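Local coordinates for protein ElaA (Escherichia coli, PDB 5Z6N) that probably acts as an N-acetyltransferase of the GNAT family, transferring the acetyl group of acetyl coenzyme A to an amino group of an acceptor, at residues M1-D6 / L52-D57; D6-E11 / T45-H50; E58-A63 / I81-L86; V112-Q117 / F127-V132. All coordinates share one frame; numbering follows the deposited sequence.

Contact 1 of 4, residues M1-D6 / L52-D57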
loop_
_atom_site.group_PDB
_atom_site.type_symbol
_atom_site.label_atom_id
_atom_site.label_comp_id
_atom_site.label_asym_id
_atom_site.label_seq_id
_atom_site.Cartn_x
_atom_site.Cartn_y
_atom_site.Cartn_z
ATOM N N MET B 1 14.068 18.978 -13.282
ATOM C CA MET B 1 13.767 18.263 -14.513
ATOM C C MET B 1 12.991 16.989 -14.207
ATOM O O MET B 1 13.467 15.876 -14.430
ATOM C CB MET B 1 15.054 17.963 -15.276
ATOM C CG MET B 1 15.765 19.229 -15.702
ATOM S SD MET B 1 17.361 18.977 -16.477
ATOM C CE MET B 1 17.788 20.668 -16.874
ATOM N N ILE B 2 11.783 17.176 -13.686
ATOM C CA ILE B 2 10.912 16.065 -13.323
ATOM C C ILE B 2 10.222 15.548 -14.577
ATOM O O ILE B 2 9.599 16.319 -15.318
ATOM C CB ILE B 2 9.882 16.507 -12.268
ATOM C CG1 ILE B 2 10.581 16.896 -10.961
ATOM C CG2 ILE B 2 8.827 15.422 -12.045
ATOM C CD1 ILE B 2 9.957 18.095 -10.274
ATOM N N GLU B 3 10.334 14.246 -14.823
ATOM C CA GLU B 3 9.593 13.608 -15.901
ATOM C C GLU B 3 8.226 13.193 -15.373
ATOM O O GLU B 3 8.113 12.686 -14.252
ATOM C CB GLU B 3 10.349 12.403 -16.467
ATOM C CG GLU B 3 10.306 11.140 -15.613
ATOM C CD GLU B 3 10.804 9.909 -16.355
ATOM O OE1 GLU B 3 11.616 9.155 -15.777
ATOM O OE2 GLU B 3 10.382 9.695 -17.512
ATOM N N TRP B 4 7.192 13.443 -16.164
ATOM C CA TRP B 4 5.832 13.097 -15.791
ATOM C C TRP B 4 5.334 11.945 -16.653
ATOM O O TRP B 4 5.670 11.838 -17.838
ATOM C CB TRP B 4 4.894 14.299 -15.928
ATOM C CG TRP B 4 5.242 15.425 -15.003
ATOM C CD1 TRP B 4 6.117 16.441 -15.251
ATOM C CD2 TRP B 4 4.722 15.654 -13.685
ATOM N NE1 TRP B 4 6.177 17.286 -14.169
ATOM C CE2 TRP B 4 5.331 16.825 -13.195
ATOM C CE3 TRP B 4 3.808 14.979 -12.870
ATOM C CZ2 TRP B 4 5.056 17.337 -11.927
ATOM C CZ3 TRP B 4 3.536 15.490 -11.609
ATOM C CH2 TRP B 4 4.160 16.655 -11.153
ATOM N N GLN B 5 4.545 11.071 -16.036
ATOM C CA GLN B 5 3.919 9.955 -16.728
ATOM C C GLN B 5 2.428 9.975 -16.440
ATOM O O GLN B 5 2.018 10.056 -15.278
ATOM C CB GLN B 5 4.536 8.618 -16.299
ATOM C CG GLN B 5 6.053 8.581 -16.360
ATOM C CD GLN B 5 6.603 7.185 -16.143
ATOM O OE1 GLN B 5 6.223 6.503 -15.200
ATOM N NE2 GLN B 5 7.498 6.752 -17.019
ATOM N N ASP B 6 1.624 9.924 -17.499
ATOM C CA ASP B 6 0.167 9.925 -17.415
ATOM C C ASP B 6 -0.275 8.508 -17.767
ATOM O O ASP B 6 -0.529 8.177 -18.922
ATOM C CB ASP B 6 -0.436 11.003 -18.361
ATOM C CG ASP B 6 -1.945 10.879 -18.517
ATOM O OD1 ASP B 6 -2.588 10.220 -17.675
ATOM O OD2 ASP B 6 -2.494 11.484 -19.462
ATOM N N LEU B 52 2.364 10.507 -12.294
ATOM C CA LEU B 52 3.529 10.309 -11.445
ATOM C C LEU B 52 4.596 11.327 -11.813
ATOM O O LEU B 52 4.912 11.498 -12.996
ATOM C CB LEU B 52 4.098 8.889 -11.599
ATOM C CG LEU B 52 3.145 7.696 -11.737
ATOM C CD1 LEU B 52 3.878 6.418 -12.088
ATOM C CD2 LEU B 52 2.373 7.503 -10.477
ATOM N N GLY B 53 5.150 11.995 -10.804
ATOM C CA GLY B 53 6.298 12.854 -11.017
ATOM C C GLY B 53 7.568 12.165 -10.562
ATOM O O GLY B 53 7.691 11.809 -9.385
ATOM N N TRP B 54 8.515 11.956 -11.474
ATOM C CA TRP B 54 9.743 11.229 -11.179
ATOM C C TRP B 54 10.942 12.168 -11.208
ATOM O O TRP B 54 11.109 12.944 -12.155
ATOM C CB TRP B 54 9.954 10.083 -12.171
ATOM C CG TRP B 54 9.060 8.905 -11.927
ATOM C CD1 TRP B 54 7.891 8.615 -12.567
ATOM C CD2 TRP B 54 9.267 7.855 -10.975
ATOM N NE1 TRP B 54 7.355 7.451 -12.069
ATOM C CE2 TRP B 54 8.182 6.964 -11.091
ATOM C CE3 TRP B 54 10.268 7.582 -10.038
ATOM C CZ2 TRP B 54 8.067 5.823 -10.301
ATOM C CZ3 TRP B 54 10.152 6.452 -9.255
ATOM C CH2 TRP B 54 9.061 5.584 -9.392
ATOM N N LYS B 55 11.776 12.088 -10.173
ATOM C CA LYS B 55 13.033 12.831 -10.089
ATOM C C LYS B 55 14.145 11.806 -9.889
ATOM O O LYS B 55 14.521 11.500 -8.753
ATOM C CB LYS B 55 13.002 13.865 -8.958
ATOM C CG LYS B 55 14.259 14.708 -8.871
ATOM C CD LYS B 55 14.123 15.841 -7.864
ATOM C CE LYS B 55 15.043 16.990 -8.225
ATOM N NZ LYS B 55 15.401 16.971 -9.679
ATOM N N ASN B 56 14.654 11.268 -11.002
ATOM C CA ASN B 56 15.739 10.290 -10.998
ATOM C C ASN B 56 15.531 8.942 -10.318
ATOM O O ASN B 56 16.373 8.505 -9.528
ATOM C CB ASN B 56 17.030 10.920 -10.469
ATOM C CG ASN B 56 17.299 12.286 -11.072
ATOM O OD1 ASN B 56 17.408 12.433 -12.292
ATOM N ND2 ASN B 56 17.392 13.296 -10.220
ATOM N N ASP B 57 14.414 8.284 -10.627
ATOM C CA ASP B 57 14.065 6.978 -10.057
ATOM C C ASP B 57 13.578 7.243 -8.633
ATOM O O ASP B 57 13.767 6.434 -7.722
ATOM C CB ASP B 57 15.159 5.913 -10.072
ATOM C CG ASP B 57 15.602 5.556 -11.476
ATOM O OD1 ASP B 57 15.776 6.477 -12.304
ATOM O OD2 ASP B 57 15.776 4.352 -11.750
#

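Contact 2 of 4, residues D6-E11 / T45-H50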
loop_
_atom_site.group_PDB
_atom_site.type_symbol
_atom_site.label_atom_id
_atom_site.label_comp_id
_atom_site.label_asym_id
_atom_site.label_seq_id
_atom_site.Cartn_x
_atom_site.Cartn_y
_atom_site.Cartn_z
ATOM N N ASP B 6 1.624 9.924 -17.499
ATOM C CA ASP B 6 0.167 9.925 -17.415
ATOM C C ASP B 6 -0.275 8.508 -17.767
ATOM O O ASP B 6 -0.529 8.177 -18.922
ATOM C CB ASP B 6 -0.436 11.003 -18.361
ATOM C CG ASP B 6 -1.945 10.879 -18.517
ATOM O OD1 ASP B 6 -2.588 10.220 -17.675
ATOM O OD2 ASP B 6 -2.494 11.484 -19.462
ATOM N N LEU B 7 -0.375 7.669 -16.744
ATOM C CA LEU B 7 -0.548 6.235 -16.929
ATOM C C LEU B 7 -2.003 5.849 -16.717
ATOM O O LEU B 7 -2.559 6.087 -15.639
ATOM C CB LEU B 7 0.342 5.465 -15.955
ATOM C CG LEU B 7 1.851 5.719 -16.016
ATOM C CD1 LEU B 7 2.594 4.570 -15.397
ATOM C CD2 LEU B 7 2.339 5.953 -17.439
ATOM N N HIS B 8 -2.616 5.258 -17.741
ATOM C CA HIS B 8 -3.784 4.434 -17.486
ATOM C C HIS B 8 -3.351 3.264 -16.614
ATOM O O HIS B 8 -2.203 2.814 -16.675
ATOM C CB HIS B 8 -4.409 3.937 -18.792
ATOM C CG HIS B 8 -5.682 3.172 -18.596
ATOM N ND1 HIS B 8 -6.923 3.761 -18.707
ATOM C CD2 HIS B 8 -5.911 1.873 -18.285
ATOM C CE1 HIS B 8 -7.861 2.860 -18.474
ATOM N NE2 HIS B 8 -7.273 1.705 -18.216
ATOM N N HIS B 9 -4.264 2.782 -15.775
ATOM C CA HIS B 9 -3.876 1.783 -14.785
ATOM C C HIS B 9 -3.361 0.499 -15.426
ATOM O O HIS B 9 -2.614 -0.245 -14.779
ATOM C CB HIS B 9 -5.053 1.473 -13.858
ATOM C CG HIS B 9 -6.159 0.712 -14.516
ATOM N ND1 HIS B 9 -6.208 -0.665 -14.522
ATOM C CD2 HIS B 9 -7.258 1.130 -15.186
ATOM C CE1 HIS B 9 -7.289 -1.063 -15.166
ATOM N NE2 HIS B 9 -7.945 0.007 -15.578
ATOM N N SER B 10 -3.730 0.230 -16.681
ATOM C CA SER B 10 -3.256 -0.973 -17.358
ATOM C C SER B 10 -1.780 -0.889 -17.723
ATOM O O SER B 10 -1.134 -1.930 -17.883
ATOM C CB SER B 10 -4.088 -1.231 -18.616
ATOM O OG SER B 10 -3.823 -0.266 -19.621
ATOM N N GLU B 11 -1.236 0.319 -17.853
ATOM C CA GLU B 11 0.165 0.507 -18.210
ATOM C C GLU B 11 1.101 0.418 -17.013
ATOM O O GLU B 11 2.320 0.343 -17.205
ATOM C CB GLU B 11 0.350 1.867 -18.886
ATOM C CG GLU B 11 -0.529 2.098 -20.108
ATOM C CD GLU B 11 -0.633 3.565 -20.477
ATOM O OE1 GLU B 11 0.394 4.267 -20.401
ATOM O OE2 GLU B 11 -1.738 4.008 -20.845
ATOM N N THR B 45 -9.167 -0.204 -12.126
ATOM C CA THR B 45 -10.504 -0.505 -12.610
ATOM C C THR B 45 -10.924 0.647 -13.511
ATOM O O THR B 45 -10.509 1.795 -13.316
ATOM C CB THR B 45 -11.579 -0.780 -11.548
ATOM O OG1 THR B 45 -12.698 -1.441 -12.160
ATOM C CG2 THR B 45 -12.051 0.509 -10.903
ATOM N N GLY B 46 -11.736 0.314 -14.516
ATOM C CA GLY B 46 -12.350 1.287 -15.399
ATOM C C GLY B 46 -11.390 2.044 -16.288
ATOM O O GLY B 46 -10.434 1.468 -16.817
ATOM N N ASP B 47 -11.649 3.341 -16.468
ATOM C CA ASP B 47 -10.802 4.231 -17.253
ATOM C C ASP B 47 -9.929 5.116 -16.370
ATOM O O ASP B 47 -9.603 6.248 -16.747
ATOM C CB ASP B 47 -11.658 5.096 -18.182
ATOM C CG ASP B 47 -11.059 5.234 -19.567
ATOM O OD1 ASP B 47 -10.422 4.269 -20.041
ATOM O OD2 ASP B 47 -11.234 6.303 -20.188
ATOM N N ASN B 48 -9.552 4.624 -15.195
ATOM C CA ASN B 48 -8.864 5.434 -14.203
ATOM C C ASN B 48 -7.373 5.495 -14.496
ATOM O O ASN B 48 -6.757 4.491 -14.864
ATOM C CB ASN B 48 -9.108 4.881 -12.800
ATOM C CG ASN B 48 -10.552 5.021 -12.370
ATOM O OD1 ASN B 48 -11.309 5.801 -12.944
ATOM N ND2 ASN B 48 -10.940 4.274 -11.348
ATOM N N ARG B 49 -6.803 6.684 -14.320
ATOM C CA ARG B 49 -5.426 6.974 -14.684
ATOM C C ARG B 49 -4.655 7.434 -13.455
ATOM O O ARG B 49 -5.236 7.879 -12.461
ATOM C CB ARG B 49 -5.353 8.067 -15.763
ATOM C CG ARG B 49 -6.487 8.022 -16.778
ATOM C CD ARG B 49 -6.202 8.912 -17.979
ATOM N NE ARG B 49 -4.792 8.888 -18.345
ATOM C CZ ARG B 49 -4.302 8.161 -19.344
ATOM N NH1 ARG B 49 -5.108 7.396 -20.066
ATOM N NH2 ARG B 49 -3.007 8.183 -19.620
ATOM N N HIS B 50 -3.332 7.339 -13.543
ATOM C CA HIS B 50 -2.438 7.822 -12.501
ATOM C C HIS B 50 -1.356 8.699 -13.116
ATOM O O HIS B 50 -0.866 8.423 -14.217
ATOM C CB HIS B 50 -1.787 6.668 -11.723
ATOM C CG HIS B 50 -2.742 5.579 -11.326
ATOM N ND1 HIS B 50 -3.248 4.663 -12.228
ATOM C CD2 HIS B 50 -3.303 5.282 -10.128
ATOM C CE1 HIS B 50 -4.063 3.836 -11.596
ATOM N NE2 HIS B 50 -4.117 4.191 -10.323
#

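Contact 3 of 4, residues E58-A63 / I81-L86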
loop_
_atom_site.group_PDB
_atom_site.type_symbol
_atom_site.label_atom_id
_atom_site.label_comp_id
_atom_site.label_asym_id
_atom_site.label_seq_id
_atom_site.Cartn_x
_atom_site.Cartn_y
_atom_site.Cartn_z
ATOM N N GLU B 58 12.928 8.389 -8.446
ATOM C CA GLU B 58 12.289 8.725 -7.183
ATOM C C GLU B 58 10.938 9.355 -7.480
ATOM O O GLU B 58 10.853 10.290 -8.281
ATOM C CB GLU B 58 13.152 9.677 -6.351
ATOM C CG GLU B 58 12.665 9.849 -4.921
ATOM C CD GLU B 58 13.782 9.737 -3.904
ATOM O OE1 GLU B 58 13.634 8.946 -2.951
ATOM O OE2 GLU B 58 14.796 10.448 -4.062
ATOM N N LEU B 59 9.889 8.833 -6.849
ATOM C CA LEU B 59 8.530 9.309 -7.079
ATOM C C LEU B 59 8.248 10.442 -6.102
ATOM O O LEU B 59 8.064 10.207 -4.903
ATOM C CB LEU B 59 7.520 8.181 -6.912
ATOM C CG LEU B 59 6.082 8.669 -7.060
ATOM C CD1 LEU B 59 5.803 9.059 -8.494
ATOM C CD2 LEU B 59 5.125 7.614 -6.601
ATOM N N VAL B 60 8.207 11.669 -6.621
ATOM C CA VAL B 60 8.141 12.876 -5.810
ATOM C C VAL B 60 6.868 13.674 -6.063
ATOM O O VAL B 60 6.745 14.800 -5.580
ATOM C CB VAL B 60 9.389 13.752 -6.031
ATOM C CG1 VAL B 60 10.651 12.975 -5.668
ATOM C CG2 VAL B 60 9.451 14.230 -7.473
ATOM N N ALA B 61 5.914 13.113 -6.806
ATOM C CA ALA B 61 4.650 13.776 -7.092
ATOM C C ALA B 61 3.682 12.749 -7.655
ATOM O O ALA B 61 4.084 11.876 -8.427
ATOM C CB ALA B 61 4.829 14.934 -8.083
ATOM N N TYR B 62 2.410 12.862 -7.276
ATOM C CA TYR B 62 1.432 11.853 -7.657
ATOM C C TYR B 62 0.022 12.406 -7.522
ATOM O O TYR B 62 -0.256 13.212 -6.629
ATOM C CB TYR B 62 1.575 10.586 -6.801
ATOM C CG TYR B 62 0.455 9.581 -7.005
ATOM C CD1 TYR B 62 0.553 8.614 -7.984
ATOM C CD2 TYR B 62 -0.700 9.615 -6.234
ATOM C CE1 TYR B 62 -0.449 7.706 -8.193
ATOM C CE2 TYR B 62 -1.710 8.713 -6.438
ATOM C CZ TYR B 62 -1.579 7.757 -7.419
ATOM O OH TYR B 62 -2.578 6.840 -7.636
ATOM N N ALA B 63 -0.864 11.945 -8.404
ATOM C CA ALA B 63 -2.297 12.165 -8.280
ATOM C C ALA B 63 -3.012 11.121 -9.124
ATOM O O ALA B 63 -2.500 10.687 -10.160
ATOM C CB ALA B 63 -2.698 13.578 -8.712
ATOM N N ILE B 81 -0.187 14.519 -4.085
ATOM C CA ILE B 81 1.018 14.462 -3.264
ATOM C C ILE B 81 2.168 15.194 -3.936
ATOM O O ILE B 81 2.350 15.114 -5.156
ATOM C CB ILE B 81 1.458 13.014 -2.963
ATOM C CG1 ILE B 81 0.320 12.210 -2.342
ATOM C CG2 ILE B 81 2.655 13.020 -2.032
ATOM C CD1 ILE B 81 0.674 10.767 -2.107
ATOM N N VAL B 82 2.942 15.908 -3.123
ATOM C CA VAL B 82 4.330 16.247 -3.401
ATOM C C VAL B 82 5.166 15.691 -2.257
ATOM O O VAL B 82 4.778 15.801 -1.087
ATOM C CB VAL B 82 4.538 17.769 -3.540
ATOM C CG1 VAL B 82 6.018 18.091 -3.649
ATOM C CG2 VAL B 82 3.769 18.308 -4.736
ATOM N N SER B 83 6.295 15.069 -2.588
ATOM C CA SER B 83 7.156 14.508 -1.553
ATOM C C SER B 83 7.795 15.628 -0.739
ATOM O O SER B 83 8.213 16.654 -1.284
ATOM C CB SER B 83 8.225 13.606 -2.172
ATOM O OG SER B 83 9.233 14.359 -2.819
ATOM N N GLU B 84 7.873 15.419 0.583
ATOM C CA GLU B 84 8.136 16.523 1.505
ATOM C C GLU B 84 9.495 17.169 1.282
ATOM O O GLU B 84 9.685 18.338 1.637
ATOM C CB GLU B 84 8.011 16.059 2.956
ATOM C CG GLU B 84 8.573 14.677 3.238
ATOM C CD GLU B 84 7.482 13.634 3.361
ATOM O OE1 GLU B 84 7.002 13.141 2.317
ATOM O OE2 GLU B 84 7.101 13.324 4.508
ATOM N N ALA B 85 10.445 16.440 0.701
ATOM C CA ALA B 85 11.737 17.039 0.400
ATOM C C ALA B 85 11.642 18.108 -0.683
ATOM O O ALA B 85 12.548 18.942 -0.792
ATOM C CB ALA B 85 12.734 15.957 -0.022
ATOM N N LEU B 86 10.560 18.119 -1.466
ATOM C CA LEU B 86 10.476 18.946 -2.666
ATOM C C LEU B 86 9.362 19.988 -2.610
ATOM O O LEU B 86 8.958 20.498 -3.660
ATOM C CB LEU B 86 10.278 18.068 -3.904
ATOM C CG LEU B 86 11.510 17.529 -4.625
ATOM C CD1 LEU B 86 12.075 16.319 -3.906
ATOM C CD2 LEU B 86 11.158 17.196 -6.060
#

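Contact 4 of 4, residues V112-Q117 / F127-V132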
loop_
_atom_site.group_PDB
_atom_site.type_symbol
_atom_site.label_atom_id
_atom_site.label_comp_id
_atom_site.label_asym_id
_atom_site.label_seq_id
_atom_site.Cartn_x
_atom_site.Cartn_y
_atom_site.Cartn_z
ATOM N N VAL B 112 -14.659 18.666 -12.873
ATOM C CA VAL B 112 -13.684 17.933 -12.077
ATOM C C VAL B 112 -13.981 18.178 -10.608
ATOM O O VAL B 112 -13.977 19.329 -10.157
ATOM C CB VAL B 112 -12.244 18.351 -12.413
ATOM C CG1 VAL B 112 -11.318 18.014 -11.259
ATOM C CG2 VAL B 112 -11.787 17.673 -13.687
ATOM N N TYR B 113 -14.226 17.124 -9.858
ATOM C CA TYR B 113 -14.404 17.245 -8.438
ATOM C C TYR B 113 -13.103 16.912 -7.725
ATOM O O TYR B 113 -12.337 16.147 -8.223
ATOM C CB TYR B 113 -15.514 16.319 -7.947
ATOM C CG TYR B 113 -15.757 16.411 -6.469
ATOM C CD1 TYR B 113 -16.574 17.371 -5.961
ATOM C CD2 TYR B 113 -15.121 15.567 -5.587
ATOM C CE1 TYR B 113 -16.772 17.485 -4.621
ATOM C CE2 TYR B 113 -15.306 15.688 -4.246
ATOM C CZ TYR B 113 -16.143 16.637 -3.775
ATOM O OH TYR B 113 -16.349 16.776 -2.458
ATOM N N LEU B 114 -12.896 17.467 -6.547
ATOM C CA LEU B 114 -11.730 17.176 -5.791
ATOM C C LEU B 114 -11.932 17.340 -4.299
ATOM O O LEU B 114 -12.392 18.345 -3.816
ATOM C CB LEU B 114 -10.583 18.041 -6.295
ATOM C CG LEU B 114 -9.219 18.157 -5.624
ATOM C CD1 LEU B 114 -8.239 18.680 -6.637
ATOM C CD2 LEU B 114 -9.266 19.073 -4.420
ATOM N N GLY B 115 -11.598 16.324 -3.550
ATOM C CA GLY B 115 -11.740 16.415 -2.123
ATOM C C GLY B 115 -10.471 16.999 -1.595
ATOM O O GLY B 115 -9.425 16.635 -2.025
ATOM N N ALA B 116 -10.536 17.903 -0.657
ATOM C CA ALA B 116 -9.313 18.585 -0.274
ATOM C C ALA B 116 -9.313 18.834 1.224
ATOM O O ALA B 116 -10.260 18.495 1.940
ATOM C CB ALA B 116 -9.163 19.909 -1.029
ATOM N N GLN B 117 -8.222 19.429 1.690
ATOM C CA GLN B 117 -8.153 20.009 3.016
ATOM C C GLN B 117 -8.747 21.413 2.993
ATOM O O GLN B 117 -8.927 22.023 1.935
ATOM C CB GLN B 117 -6.705 20.073 3.488
ATOM C CG GLN B 117 -5.973 18.739 3.459
ATOM C CD GLN B 117 -6.231 17.895 4.693
ATOM O OE1 GLN B 117 -7.243 17.214 4.789
ATOM N NE2 GLN B 117 -5.313 17.939 5.643
ATOM N N PHE B 127 -6.670 27.186 -9.438
ATOM C CA PHE B 127 -6.769 26.341 -10.620
ATOM C C PHE B 127 -8.180 26.294 -11.188
ATOM O O PHE B 127 -8.429 25.547 -12.140
ATOM C CB PHE B 127 -6.291 24.923 -10.300
ATOM C CG PHE B 127 -4.819 24.826 -10.041
ATOM C CD1 PHE B 127 -3.932 24.637 -11.087
ATOM C CD2 PHE B 127 -4.321 24.919 -8.754
ATOM C CE1 PHE B 127 -2.577 24.550 -10.854
ATOM C CE2 PHE B 127 -2.965 24.832 -8.514
ATOM C CZ PHE B 127 -2.093 24.647 -9.567
ATOM N N GLY B 128 -9.111 27.062 -10.625
ATOM C CA GLY B 128 -10.472 27.102 -11.114
ATOM C C GLY B 128 -11.491 26.379 -10.261
ATOM O O GLY B 128 -12.665 26.324 -10.645
ATOM N N PHE B 129 -11.083 25.815 -9.130
ATOM C CA PHE B 129 -12.019 25.162 -8.230
ATOM C C PHE B 129 -12.728 26.189 -7.359
ATOM O O PHE B 129 -12.177 27.243 -7.027
ATOM C CB PHE B 129 -11.296 24.156 -7.333
ATOM C CG PHE B 129 -10.742 22.966 -8.064
ATOM C CD1 PHE B 129 -9.527 23.044 -8.724
ATOM C CD2 PHE B 129 -11.428 21.764 -8.070
ATOM C CE1 PHE B 129 -9.011 21.946 -9.392
ATOM C CE2 PHE B 129 -10.919 20.661 -8.737
ATOM C CZ PHE B 129 -9.709 20.755 -9.401
ATOM N N ILE B 130 -13.965 25.873 -6.989
ATOM C CA ILE B 130 -14.674 26.645 -5.975
ATOM C C ILE B 130 -15.308 25.664 -4.997
ATOM O O ILE B 130 -15.716 24.566 -5.401
ATOM C CB ILE B 130 -15.725 27.585 -6.594
ATOM C CG1 ILE B 130 -16.545 26.869 -7.673
ATOM C CG2 ILE B 130 -15.048 28.830 -7.159
ATOM C CD1 ILE B 130 -17.662 27.718 -8.276
ATOM N N PRO B 131 -15.382 26.001 -3.713
ATOM C CA PRO B 131 -16.091 25.143 -2.757
ATOM C C PRO B 131 -17.508 24.830 -3.216
ATOM O O PRO B 131 -18.265 25.719 -3.610
ATOM C CB PRO B 131 -16.088 25.975 -1.466
ATOM C CG PRO B 131 -15.626 27.359 -1.871
ATOM C CD PRO B 131 -14.734 27.140 -3.046
ATOM N N VAL B 132 -17.851 23.546 -3.177
ATOM C CA VAL B 132 -19.203 23.067 -3.433
ATOM C C VAL B 132 -19.762 22.340 -2.213
ATOM O O VAL B 132 -20.606 21.464 -2.346
ATOM C CB VAL B 132 -19.249 22.167 -4.683
ATOM C CG1 VAL B 132 -18.960 22.970 -5.930
ATOM C CG2 VAL B 132 -18.259 21.026 -4.551
#

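Contact 1 of 4, residues M1-D6 / L52-D57
The indole of Trp-4 lies with one face against Gly-53, whose CA stands 4.0 Å from the centroid of the Trp-4 six-membered ring in a CH-pi contact; Ile-2 CG2 sits over the same face, near the rim. With Trp-4 CG anti to the carbonyl carbon (chi1 -64°), the ring reaches over the neighbouring strand on the side packed by helix 91-106, where Lys-98 adds a cation-pi interaction. The Trp-54 ring is on the other side of the sheet. Glu-3 O lies at its edge, and the Gln-5 amide is turned 77° from it, Gln-5 OE1 standing 3.5 Å from Trp-54 NE1. Glu-3 CG packs on Trp-54 CB at 3.6 Å. A smaller alanine in place of Trp-4 would probably uncover Gly-53 and Ile-2 CG2 and leave Lys-98 without its aromatic partner.

Between these two layers of side chains, strand 3-8, at one margin of the GNAT sheet, runs antiparallel to strand 49-54. Glu-3 and Trp-54 form a hydrogen-bonded pair, Trp-54 N reaching Glu-3 O at 2.9 Å, and Gln-5 and Leu-52 form the next, with Leu-52 N 3.0 Å from Gln-5 O. Past the Glu-3/Trp-54 pair, at the start of the chain, Met-1 N and Lys-55 NZ are like charges 4.3 Å apart and would be expected to repel, so cohesion rests on main-chain bonds and on the apolar layer around Gly-53.

Contact 2 of 4, residues D6-E11 / T45-H50
Asp-6 and Arg-49 supply the charged part of the contact. Arg-49 NE meets Asp-6 OD1 at 2.7 Å in a salt bridge, in the guanidinium plane and on the syn side of a carboxylate turned 74° against it. A bend in the arginine chain (chi3 37°) also brings NH2 to Asp-6 O in a weak bond, while His-8 N lies over one guanidinium face. Asp-6 has a second, weak partner through OD2, the hydroxyl of Thr-102 in helix 91-106.

The main-chain bonds continue the antiparallel pairing of strands 3-8 and 49-54 at the margin of the GNAT sheet. Leu-7 N bonds to His-50 O at 2.7 Å, and His-50 N returns to Leu-7 O. Two residues on, His-9 N reaches Asn-48 O at 3.2 Å, where the type II' turn of Thr-45 to Asn-48 leads into strand 49-54.

Histidine rings make the remaining contacts. His-9 NE2 donates to Gly-46 O at 3.1 Å from above the carbonyl plane, and Thr-45 N lies over the centre of the His-9 ring. The His-8 ring offers its CE1 edge to Asp-47 OD1 at 3.3 Å. On the opposite side of the sheet from His-8, the His-50 ring receives His-9 CB at its edge, 3.4 Å from CE1.

Contact 3 of 4, residues E58-A63 / I81-L86
Val-60 and Ser-83 meet where the antiparallel hairpin of strands 59-67 and 75-82 opens out, in the middle of the GNAT sheet. Val-60 and Ala-61 together face Gly-53 of strand 49-54, a classic beta bulge. The Val-60 side chain sits in the corner formed by Ser-83 and Leu-86. Its CB lies 3.3 Å from Ser-83 OG and also touches Leu-86 CD2. From there CG1, anti to the carbonyl carbon (chi1 -59°), runs alongside Ser-83 OG and comes 4.0 Å from Leu-86 CD1. The other branch, CG2, ends against Leu-86 CD2 at 3.7 Å, the two side chains crossing at a slant. Leu-86 is brought round by the turn in which its N bonds to Ser-83 O. That turn opens the loop into helix 91-106; in GNAT relatives this loop and the N-terminal end of the helix bind the coenzyme A pyrophosphate, and the same is probable here.

Farther into the hairpin, Tyr-62 and Ile-81 form a hydrogen-bonded pair, Tyr-62 N giving to Ile-81 O at 3.1 Å and Ile-81 N returning to Tyr-62 O at 2.9 Å. Their side chains share the side of the sheet packed by helix 14-31, and the Tyr-62 hydroxyl is weakly bonded to Arg-24. Between the two sets of contacts, the non-hydrogen-bonded pair Ala-61 and Val-82 faces the other way, with Val-82 on Val-91 of helix 91-106. At the mouth of the hairpin Ser-83 N bonds to Val-60 O at 3.0 Å, nearly straight at the hydrogen (170°), the donor standing 56° out of the carbonyl plane.

Contact 4 of 4, residues V112-Q117 / F127-V132
Phe-129 is the bump of this contact, and the hollow that takes it lies between Val-112 and Leu-114, two residues apart on strand 112-117 and so pointing the same way. The ring enters with its CE2-CZ side. CE2 rests 3.6 Å from Leu-114 CB, while CZ is lodged between Val-112 CG1 at 3.7 Å and Leu-114 CD1 at 3.8 Å. Leu-114 crosses the phenylalanine at about a right angle, its CG anti to the backbone N (chi1 171°) and the chain extended to CD1 (chi2 160°), which brings CD1 beside the ring. Val-112 O approaches Phe-129 CE2 obliquely from the flank of the hollow.

The two strands are not neighbours in the sheet. Strand 143-148 runs between them, their axes stay 8.6 Å apart at closest, and Phe-129 bridges the gap, also touching Met-146 of the intervening strand. This is the 5-7-6 strand order at the C-terminal end of the GNAT fold, and Leu-114 further packs on Met-96 of helix 91-106. Away from the hollow, a smaller bump forms where Val-132 CG2 sits at the edge of the Tyr-113 ring, 3.8 Å from CE1.

A serine at Phe-129 would probably open a gap between Val-112 and Leu-114 that its short side chain could not fill. Contact is made mostly by hydrocarbon surfaces, each strand making its backbone bonds to others, 143-148 for both and also 75-82 for 112-117, so cohesion probably rests on fit and on burial of the ring.

From the N terminus, strand 3-8 pairs with strand 49-54 in contacts 1 and 2, which share Asp-6; contact 2 is nested inside the loop closed by contact 1, and helix 14-31 lies within both loops. Their side chains meet where Leu-7 packs on Leu-52. The chain then turns into strand 59-67, whose backbone bonds to Gly-53 join contact 1 to contact 3, while Tyr-62 touches His-50 of contact 2. Contact 3 closes its own hairpin in series. After helix 91-106, contact 4 closes last, across the far end of the same sheet. Its centre is about 25 Å from that of contact 1, on the opposite side of the chain's centre.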